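Local coordinates for protein peptidoglycan D,D-transpeptidase FtsI (Yersinia pestis, PDB 6SYN) that probably cross-links peptidoglycan as a class B penicillin-binding D,D-transpeptidase of the periplasm, and is the kind of enzyme that beta-lactam antibiotics acylate, at residues 352-355 and 356-359; 194-197 and 198-202; 240-243 and 244-248; 336-339 and 340-343. One frame throughout, in Å; residues are numbered along the deposited sequence.

Contact 1: 352-355 and 356-359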
loop_
_atom_site.group_PDB
_atom_site.type_symbol
_atom_site.label_atom_id
_atom_site.label_comp_id
_atom_site.label_asym_id
_atom_site.label_seq_id
_atom_site.Cartn_x
_atom_site.Cartn_y
_atom_site.Cartn_z
ATOM N N TRP A 352 -4.877 31.525 -3.641
ATOM C CA TRP A 352 -4.320 30.939 -2.393
ATOM C C TRP A 352 -3.943 32.050 -1.414
ATOM O O TRP A 352 -3.422 33.083 -1.874
ATOM C CB TRP A 352 -3.085 30.094 -2.700
ATOM C CG TRP A 352 -3.319 28.848 -3.493
ATOM C CD1 TRP A 352 -3.886 28.731 -4.729
ATOM C CD2 TRP A 352 -2.905 27.525 -3.112
ATOM N NE1 TRP A 352 -3.879 27.422 -5.130
ATOM C CE2 TRP A 352 -3.283 26.658 -4.160
ATOM C CE3 TRP A 352 -2.266 26.992 -1.986
ATOM C CZ2 TRP A 352 -3.041 25.287 -4.106
ATOM C CZ3 TRP A 352 -2.024 25.637 -1.939
ATOM C CH2 TRP A 352 -2.407 24.799 -2.986
ATOM N N SER A 353 -4.160 31.821 -0.116
ATOM C CA SER A 353 -3.551 32.605 0.989
ATOM C C SER A 353 -2.081 32.202 1.115
ATOM O O SER A 353 -1.710 31.121 0.624
ATOM C CB SER A 353 -4.292 32.419 2.290
ATOM O OG SER A 353 -4.267 31.061 2.708
ATOM N N ASP A 354 -1.278 33.056 1.746
ATOM C CA ASP A 354 0.190 32.886 1.898
ATOM C C ASP A 354 0.479 31.686 2.813
ATOM O O ASP A 354 1.462 30.968 2.545
ATOM C CB ASP A 354 0.810 34.201 2.372
ATOM C CG ASP A 354 0.803 35.281 1.302
ATOM O OD1 ASP A 354 0.015 35.155 0.332
ATOM O OD2 ASP A 354 1.589 36.234 1.441
ATOM N N ILE A 355 -0.349 31.467 3.840
ATOM C CA ILE A 355 -0.243 30.301 4.773
ATOM C C ILE A 355 -0.615 29.014 4.023
ATOM O O ILE A 355 -0.014 27.966 4.327
ATOM C CB ILE A 355 -1.088 30.490 6.058
ATOM C CG1 ILE A 355 -0.935 29.317 7.034
ATOM C CG2 ILE A 355 -2.559 30.732 5.737
ATOM C CD1 ILE A 355 0.492 28.947 7.378
ATOM N N GLU A 356 -1.564 29.076 3.085
ATOM C CA GLU A 356 -1.989 27.893 2.287
ATOM C C GLU A 356 -0.818 27.460 1.399
ATOM O O GLU A 356 -0.450 26.271 1.450
ATOM C CB GLU A 356 -3.271 28.198 1.514
ATOM C CG GLU A 356 -4.513 28.045 2.378
ATOM C CD GLU A 356 -5.795 28.652 1.835
ATOM O OE1 GLU A 356 -5.739 29.343 0.792
ATOM O OE2 GLU A 356 -6.851 28.425 2.456
ATOM N N ARG A 357 -0.227 28.407 0.664
ATOM C CA ARG A 357 0.989 28.220 -0.177
ATOM C C ARG A 357 2.103 27.556 0.642
ATOM O O ARG A 357 2.685 26.572 0.151
ATOM C CB ARG A 357 1.439 29.572 -0.740
ATOM C CG ARG A 357 0.487 30.131 -1.788
ATOM C CD ARG A 357 0.629 31.622 -1.995
ATOM N NE ARG A 357 1.836 31.943 -2.737
ATOM C CZ ARG A 357 2.267 33.172 -2.985
ATOM N NH1 ARG A 357 1.590 34.221 -2.545
ATOM N NH2 ARG A 357 3.380 33.351 -3.675
ATOM N N ALA A 358 2.380 28.071 1.843
ATOM C CA ALA A 358 3.396 27.537 2.783
ATOM C C ALA A 358 3.067 26.081 3.142
ATOM O O ALA A 358 3.922 25.209 2.932
ATOM C CB ALA A 358 3.474 28.402 4.018
ATOM N N THR A 359 1.871 25.819 3.667
ATOM C CA THR A 359 1.461 24.470 4.143
ATOM C C THR A 359 1.531 23.466 2.982
ATOM O O THR A 359 1.912 22.308 3.242
ATOM C CB THR A 359 0.087 24.513 4.820
ATOM O OG1 THR A 359 -0.820 25.184 3.946
ATOM C CG2 THR A 359 0.136 25.210 6.162
#

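Contact 2: 194-197 and 198-202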
loop_
_atom_site.group_PDB
_atom_site.type_symbol
_atom_site.label_atom_id
_atom_site.label_comp_id
_atom_site.label_asym_id
_atom_site.label_seq_id
_atom_site.Cartn_x
_atom_site.Cartn_y
_atom_site.Cartn_z
ATOM N N ASN A 194 3.864 -5.665 8.246
ATOM C CA ASN A 194 2.969 -6.323 9.234
ATOM C C ASN A 194 3.625 -6.286 10.615
ATOM O O ASN A 194 2.989 -5.777 11.552
ATOM C CB ASN A 194 2.648 -7.755 8.817
ATOM C CG ASN A 194 1.420 -8.291 9.510
ATOM O OD1 ASN A 194 1.452 -9.368 10.099
ATOM N ND2 ASN A 194 0.335 -7.540 9.448
ATOM N N ASN A 195 4.858 -6.794 10.706
ATOM C CA ASN A 195 5.702 -6.787 11.931
ATOM C C ASN A 195 5.747 -5.365 12.503
ATOM O O ASN A 195 5.282 -5.183 13.644
ATOM C CB ASN A 195 7.107 -7.328 11.654
ATOM C CG ASN A 195 7.141 -8.835 11.480
ATOM O OD1 ASN A 195 6.140 -9.520 11.713
ATOM N ND2 ASN A 195 8.290 -9.357 11.073
ATOM N N ALA A 196 6.257 -4.399 11.730
ATOM C CA ALA A 196 6.438 -2.989 12.152
ATOM C C ALA A 196 5.103 -2.371 12.587
ATOM O O ALA A 196 5.111 -1.569 13.545
ATOM C CB ALA A 196 7.067 -2.189 11.045
ATOM N N VAL A 197 3.998 -2.715 11.921
ATOM C CA VAL A 197 2.648 -2.176 12.263
ATOM C C VAL A 197 2.210 -2.750 13.619
ATOM O O VAL A 197 1.527 -2.031 14.356
ATOM C CB VAL A 197 1.621 -2.424 11.136
ATOM C CG1 VAL A 197 0.192 -2.574 11.651
ATOM C CG2 VAL A 197 1.687 -1.314 10.096
ATOM N N ALA A 198 2.607 -3.981 13.946
ATOM C CA ALA A 198 2.295 -4.647 15.233
ATOM C C ALA A 198 3.155 -4.052 16.358
ATOM O O ALA A 198 2.601 -3.774 17.443
ATOM C CB ALA A 198 2.494 -6.138 15.109
ATOM N N PHE A 199 4.454 -3.857 16.100
ATOM C CA PHE A 199 5.472 -3.362 17.069
ATOM C C PHE A 199 5.105 -1.946 17.532
ATOM O O PHE A 199 5.309 -1.627 18.719
ATOM C CB PHE A 199 6.858 -3.391 16.415
ATOM C CG PHE A 199 8.037 -3.267 17.347
ATOM C CD1 PHE A 199 8.327 -4.264 18.267
ATOM C CD2 PHE A 199 8.893 -2.179 17.266
ATOM C CE1 PHE A 199 9.431 -4.161 19.104
ATOM C CE2 PHE A 199 9.989 -2.074 18.108
ATOM C CZ PHE A 199 10.257 -3.063 19.026
ATOM N N ASN A 200 4.563 -1.138 16.615
ATOM C CA ASN A 200 4.239 0.301 16.811
ATOM C C ASN A 200 2.756 0.486 17.146
ATOM O O ASN A 200 2.321 1.658 17.234
ATOM C CB ASN A 200 4.617 1.115 15.573
ATOM C CG ASN A 200 6.113 1.252 15.409
ATOM O OD1 ASN A 200 6.746 2.018 16.131
ATOM N ND2 ASN A 200 6.680 0.514 14.467
ATOM N N LYS A 201 2.015 -0.615 17.328
ATOM C CA LYS A 201 0.578 -0.614 17.713
ATOM C C LYS A 201 -0.150 0.418 16.849
ATOM O O LYS A 201 -0.887 1.257 17.397
ATOM C CB LYS A 201 0.444 -0.353 19.215
ATOM C CG LYS A 201 1.253 -1.303 20.089
ATOM C CD LYS A 201 0.840 -1.316 21.546
ATOM C CE LYS A 201 0.755 0.063 22.165
ATOM N NZ LYS A 201 0.851 0.001 23.642
ATOM N N ALA A 202 0.095 0.351 15.541
ATOM C CA ALA A 202 -0.431 1.269 14.510
ATOM C C ALA A 202 -1.840 0.829 14.109
ATOM O O ALA A 202 -2.138 -0.373 14.205
ATOM C CB ALA A 202 0.505 1.289 13.325
#

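Contact 3: 240-243 and 244-248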
loop_
_atom_site.group_PDB
_atom_site.type_symbol
_atom_site.label_atom_id
_atom_site.label_comp_id
_atom_site.label_asym_id
_atom_site.label_seq_id
_atom_site.Cartn_x
_atom_site.Cartn_y
_atom_site.Cartn_z
ATOM N N ARG A 240 -10.685 -3.752 2.328
ATOM C CA ARG A 240 -10.354 -2.751 1.283
ATOM C C ARG A 240 -8.832 -2.589 1.227
ATOM O O ARG A 240 -8.179 -2.620 2.294
ATOM C CB ARG A 240 -11.059 -1.416 1.550
ATOM C CG ARG A 240 -10.434 -0.566 2.649
ATOM C CD ARG A 240 -11.174 0.740 2.885
ATOM N NE ARG A 240 -10.974 1.215 4.247
ATOM C CZ ARG A 240 -9.971 1.986 4.669
ATOM N NH1 ARG A 240 -9.909 2.331 5.945
ATOM N NH2 ARG A 240 -9.040 2.414 3.831
ATOM N N ASN A 241 -8.304 -2.437 0.013
ATOM C CA ASN A 241 -6.863 -2.244 -0.280
ATOM C C ASN A 241 -6.502 -0.795 0.060
ATOM O O ASN A 241 -6.743 0.085 -0.795
ATOM C CB ASN A 241 -6.572 -2.602 -1.739
ATOM C CG ASN A 241 -5.102 -2.555 -2.102
ATOM O OD1 ASN A 241 -4.274 -2.102 -1.316
ATOM N ND2 ASN A 241 -4.774 -3.022 -3.296
ATOM N N ARG A 242 -5.963 -0.556 1.259
ATOM C CA ARG A 242 -5.655 0.809 1.772
ATOM C C ARG A 242 -4.732 1.560 0.800
ATOM O O ARG A 242 -4.854 2.787 0.730
ATOM C CB ARG A 242 -5.034 0.733 3.169
ATOM C CG ARG A 242 -6.020 0.360 4.268
ATOM C CD ARG A 242 -5.398 0.414 5.652
ATOM N NE ARG A 242 -6.376 0.339 6.736
ATOM C CZ ARG A 242 -6.722 1.348 7.537
ATOM N NH1 ARG A 242 -6.176 2.547 7.398
ATOM N NH2 ARG A 242 -7.614 1.149 8.492
ATOM N N ALA A 243 -3.873 0.854 0.058
ATOM C CA ALA A 243 -2.881 1.437 -0.880
ATOM C C ALA A 243 -3.575 2.233 -1.997
ATOM O O ALA A 243 -2.932 3.163 -2.530
ATOM C CB ALA A 243 -2.004 0.351 -1.451
ATOM N N ILE A 244 -4.827 1.890 -2.332
ATOM C CA ILE A 244 -5.628 2.587 -3.384
ATOM C C ILE A 244 -6.855 3.295 -2.780
ATOM O O ILE A 244 -7.498 4.053 -3.538
ATOM C CB ILE A 244 -6.025 1.625 -4.529
ATOM C CG1 ILE A 244 -6.742 0.362 -4.040
ATOM C CG2 ILE A 244 -4.810 1.287 -5.380
ATOM C CD1 ILE A 244 -7.559 -0.335 -5.112
ATOM N N THR A 245 -7.191 3.096 -1.497
ATOM C CA THR A 245 -8.435 3.674 -0.910
ATOM C C THR A 245 -8.114 4.685 0.200
ATOM O O THR A 245 -8.769 5.742 0.221
ATOM C CB THR A 245 -9.424 2.593 -0.447
ATOM O OG1 THR A 245 -8.914 1.969 0.730
ATOM C CG2 THR A 245 -9.696 1.545 -1.504
ATOM N N ASP A 246 -7.188 4.395 1.113
ATOM C CA ASP A 246 -6.698 5.445 2.042
ATOM C C ASP A 246 -6.198 6.603 1.176
ATOM O O ASP A 246 -5.318 6.357 0.322
ATOM C CB ASP A 246 -5.558 4.974 2.952
ATOM C CG ASP A 246 -5.973 4.218 4.203
ATOM O OD1 ASP A 246 -7.161 4.296 4.591
ATOM O OD2 ASP A 246 -5.088 3.574 4.796
ATOM N N ILE A 247 -6.749 7.803 1.349
ATOM C CA ILE A 247 -6.117 9.043 0.809
ATOM C C ILE A 247 -5.642 9.866 2.011
ATOM O O ILE A 247 -6.427 10.057 2.951
ATOM C CB ILE A 247 -7.015 9.815 -0.185
ATOM C CG1 ILE A 247 -7.997 10.787 0.481
ATOM C CG2 ILE A 247 -7.712 8.856 -1.144
ATOM C CD1 ILE A 247 -9.135 10.150 1.231
ATOM N N PHE A 248 -4.366 10.247 2.000
ATOM C CA PHE A 248 -3.661 10.918 3.120
ATOM C C PHE A 248 -3.001 12.202 2.623
ATOM O O PHE A 248 -2.585 12.250 1.444
ATOM C CB PHE A 248 -2.545 10.037 3.689
ATOM C CG PHE A 248 -2.986 8.789 4.408
ATOM C CD1 PHE A 248 -3.895 8.851 5.454
ATOM C CD2 PHE A 248 -2.458 7.555 4.067
ATOM C CE1 PHE A 248 -4.291 7.700 6.120
ATOM C CE2 PHE A 248 -2.842 6.408 4.745
ATOM C CZ PHE A 248 -3.759 6.482 5.769
#

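Contact 4: 336-339 and 340-343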
loop_
_atom_site.group_PDB
_atom_site.type_symbol
_atom_site.label_atom_id
_atom_site.label_comp_id
_atom_site.label_asym_id
_atom_site.label_seq_id
_atom_site.Cartn_x
_atom_site.Cartn_y
_atom_site.Cartn_z
ATOM N N LEU A 336 -5.606 1.481 -12.460
ATOM C CA LEU A 336 -5.252 0.036 -12.355
ATOM C C LEU A 336 -6.500 -0.845 -12.457
ATOM O O LEU A 336 -6.322 -2.068 -12.568
ATOM C CB LEU A 336 -4.506 -0.225 -11.045
ATOM C CG LEU A 336 -3.055 0.246 -11.033
ATOM C CD1 LEU A 336 -2.405 -0.086 -9.703
ATOM C CD2 LEU A 336 -2.275 -0.370 -12.188
ATOM N N GLY A 337 -7.699 -0.252 -12.421
ATOM C CA GLY A 337 -8.983 -0.951 -12.615
ATOM C C GLY A 337 -9.461 -1.651 -11.356
ATOM O O GLY A 337 -10.444 -2.405 -11.447
ATOM N N LEU A 338 -8.804 -1.411 -10.219
ATOM C CA LEU A 338 -9.129 -2.068 -8.926
ATOM C C LEU A 338 -10.310 -1.341 -8.284
ATOM O O LEU A 338 -10.500 -0.143 -8.594
ATOM C CB LEU A 338 -7.893 -2.046 -8.024
ATOM C CG LEU A 338 -6.700 -2.847 -8.545
ATOM C CD1 LEU A 338 -5.472 -2.614 -7.675
ATOM C CD2 LEU A 338 -7.028 -4.333 -8.626
ATOM N N VAL A 339 -11.070 -2.046 -7.438
ATOM C CA VAL A 339 -12.359 -1.558 -6.862
ATOM C C VAL A 339 -12.061 -0.600 -5.705
ATOM O O VAL A 339 -11.248 -0.966 -4.829
ATOM C CB VAL A 339 -13.283 -2.704 -6.414
ATOM C CG1 VAL A 339 -12.603 -3.668 -5.456
ATOM C CG2 VAL A 339 -14.572 -2.170 -5.806
ATOM N N GLY A 340 -12.714 0.571 -5.715
ATOM C CA GLY A 340 -12.526 1.662 -4.737
ATOM C C GLY A 340 -11.273 2.486 -5.007
ATOM O O GLY A 340 -10.907 3.299 -4.137
ATOM N N GLU A 341 -10.636 2.307 -6.168
ATOM C CA GLU A 341 -9.370 3.000 -6.517
ATOM C C GLU A 341 -9.635 4.504 -6.632
ATOM O O GLU A 341 -10.339 4.900 -7.571
ATOM C CB GLU A 341 -8.789 2.449 -7.817
ATOM C CG GLU A 341 -7.434 3.038 -8.160
ATOM C CD GLU A 341 -6.719 2.321 -9.291
ATOM O OE1 GLU A 341 -5.716 2.868 -9.795
ATOM O OE2 GLU A 341 -7.172 1.221 -9.666
ATOM N N SER A 342 -9.062 5.292 -5.716
ATOM C CA SER A 342 -9.268 6.757 -5.583
ATOM C C SER A 342 -8.123 7.543 -6.236
ATOM O O SER A 342 -6.973 7.037 -6.277
ATOM C CB SER A 342 -9.415 7.143 -4.137
ATOM O OG SER A 342 -9.550 8.552 -4.004
ATOM N N SER A 343 -8.442 8.755 -6.703
ATOM C CA SER A 343 -7.492 9.755 -7.258
ATOM C C SER A 343 -7.267 10.878 -6.239
ATOM O O SER A 343 -6.639 11.888 -6.610
ATOM C CB SER A 343 -7.996 10.301 -8.568
ATOM O OG SER A 343 -9.024 11.255 -8.358
#

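Contact 1: 352-355 and 356-359
Two first torsions bring Ser-353 and Glu-356 together at the start of helix 354-360. Ser-353 holds OG between its backbone N and carbonyl carbon (chi1 61°), which puts it within reach of the N-H of Glu-356. Glu-356 has CG beside its own N (chi1 -82°), and its chain then runs extended back to the cap. Its carboxylate accepts from the backbone of Ser-353: Ser-353 N to Glu-356 OE1 is 3.1 Å and nearly straight, with the N-H arriving from above the carboxylate plane. In return Ser-353 OG takes the N-H of Glu-356, N to OG 3.4 Å, a weak bond. Lys-349 also makes a salt bridge to this OE1.

On another side of the turn, Arg-357 bends at chi3. Arg-357 CG lies 3.7 Å from CB of Trp-352. The indole of Trp-352 turns an edge to the turn, with CE3 3.6 Å from N of Arg-357. Asp-354 and Arg-357 point the same way, side by side. Their salt bridge is long, Asp-354 OD1 to Arg-357 NH1 3.4 Å, and its hydrogen bond is weak, with the two flat groups almost perpendicular. The firmer partner of this guanidinium is the carbonyl of Met-316, which accepts from NH2.

Further along, Ile-355 CD1 touches Thr-359 CG2 at 3.9 Å. Val-281, His-284 and Ile-286 pack on Ile-355. The reciprocal Ser-353 and Glu-356 bonds supply acceptors to N-H groups at the helix start. Together they form a capping box at the N-terminus of a surface helix in the transpeptidase domain.

Contact 2: 194-197 and 198-202
Val-197 O receives the N-H of Ala-202 in a Schellman motif that closes helix 183-199. Ala-202 N to Val-197 O is 3.0 Å and close to linear. The companion bond of the motif runs from Lys-201 N to Ala-198 O, 3.2 Å. Lys-201 is the C-prime residue. Its positive phi of 46° turns the chain back, so that Ala-202 returns to the last turn. There Ala-202 CB stands 4.2 Å from CG1 of Val-197, the apolar contact across the turn. Earlier helical bonds run from Phe-199 N to Asn-195 O, 2.9 Å, and from Ala-198 N to Asn-194 O.

Asn-200 is the first residue to leave helical geometry. Its CG lies beside its own N (chi1 -71°), which brings Asn-200 ND2 to Ala-196 O at 2.8 Å. The backbone Asn-200 N bonds to Ala-196 O as well, at 3.1 Å.

Ile-477 of strand 471-478 packs against Val-197 and Ala-202. Pro-480 lies against Asn-200, whose backbone also bonds to Gln-481. The helix end is thereby tied to the central sheet and the loop after strand 471-478. At Ala-196 O, the two Asn-200 donors arrive from opposite faces of the carbonyl plane.

Contact 3: 240-243 and 244-248
The chain makes one short helical turn at 242-245, opened by Asn-241 as N-cap and left at Asp-246, with Asn-241 O accepting from Ile-244 N at 3.0 Å. Asn-241 OD1 caps Ala-243 N, and also accepts from Asn-222 ND2.

Asp-246 then turns its carboxylate back to a salt-bridge network, where two arginines meet it, one on each oxygen. Arg-240 NH2 meets Asp-246 OD1 at 2.8 Å in a nearly straight bond. The oxygen lies in the guanidinium plane, but the donor stands well above the carboxylate plane. Arg-242 NH1 reaches Asp-246 OD2 at 3.0 Å, on its syn lone pair. Extended from CG to NE, both arginine chains carry their guanidinium groups to Asp-246. One nitrogen, Arg-240 NH1, sits 3.6 Å above the guanidinium plane of Arg-242, over its centre. The shared carboxylate probably offsets the charge of this close pair.

Thr-245 steadies Arg-240 further. Thr-245 OG1 accepts from Arg-240 NH2 at 3.1 Å, again in the guanidinium plane. OG1 lies between N and the carbonyl carbon (chi1 72°), where it also gives a weak bond to Asn-241 O.

Apart from the polar cluster, Ile-244 CG1 packs across CB of Asn-241 at 3.8 Å. Met-220 of strand 217-223 touches Asn-241, Ala-243 and Ile-244. Thr-206 and Val-208 of strand 204-211 meet Ala-243, so the turn lies against two adjacent strands of the antiparallel sheet.

Contact 4: 336-339 and 340-343
A type II beta turn from Leu-338 to Glu-341 shapes this loop between helices 319-327 and 354-360, and the carboxylate of Glu-341 binds backbone N-H groups of Leu-336 and Leu-338. Gly-340 occupies the third turn position with positive phi (78°). The closing bond, Glu-341 N to Leu-338 O, is long and weak at 3.5 Å.

The side chain does the firmer work. Glu-341 has CG opposite its backbone N (chi1 -175°), and the extended chain carries the carboxylate across to residues 336-338. Leu-336 N to Glu-341 OE1 is 3.0 Å, on the syn side and somewhat out of the carboxylate plane. Leu-338 N to Glu-341 OE2 is 3.1 Å, with the oxygen met nearly end-on to its C-O bond. Leu-336 N also makes a weak bond to Glu-341 OE2, 3.2 Å. Bonds to both oxygens probably limit rotation of the carboxylate. The Leu-336 side chain crosses that of Glu-341 at about a right angle. Thr-334 OG1 is the strongest partner of this carboxylate, bonded to OE1.

Leu-336 packs on Leu-389 and Ile-391 of another loop. Gly-337 O accepts from Ser-140 OG, at the end of helix 136-140. Leu-338 and Glu-341 both rest on Ile-244 of helix 242-245.

Contacts 3 and 4 are direct neighbours, with centres 9 Å apart. Ile-244 O and Ser-342 N, 3.0 Å apart, probably share a hydrogen bond, and Ile-244 CD1 packs on Leu-338 CB at 3.4 Å. The turn at 240-248 thus lies between the sheet and the loop of contact 4. Contact 2 ends a helix on the same sheet, its nearest atoms about 8 Å from contact 3. Contact 1 stands apart, its centre 27 Å from that of contact 3. The side chain of Thr-359 in contact 1 is about 8 Å from the bound penicillin-derived ligand, and that of Asn-200 in contact 2 about 13 Å.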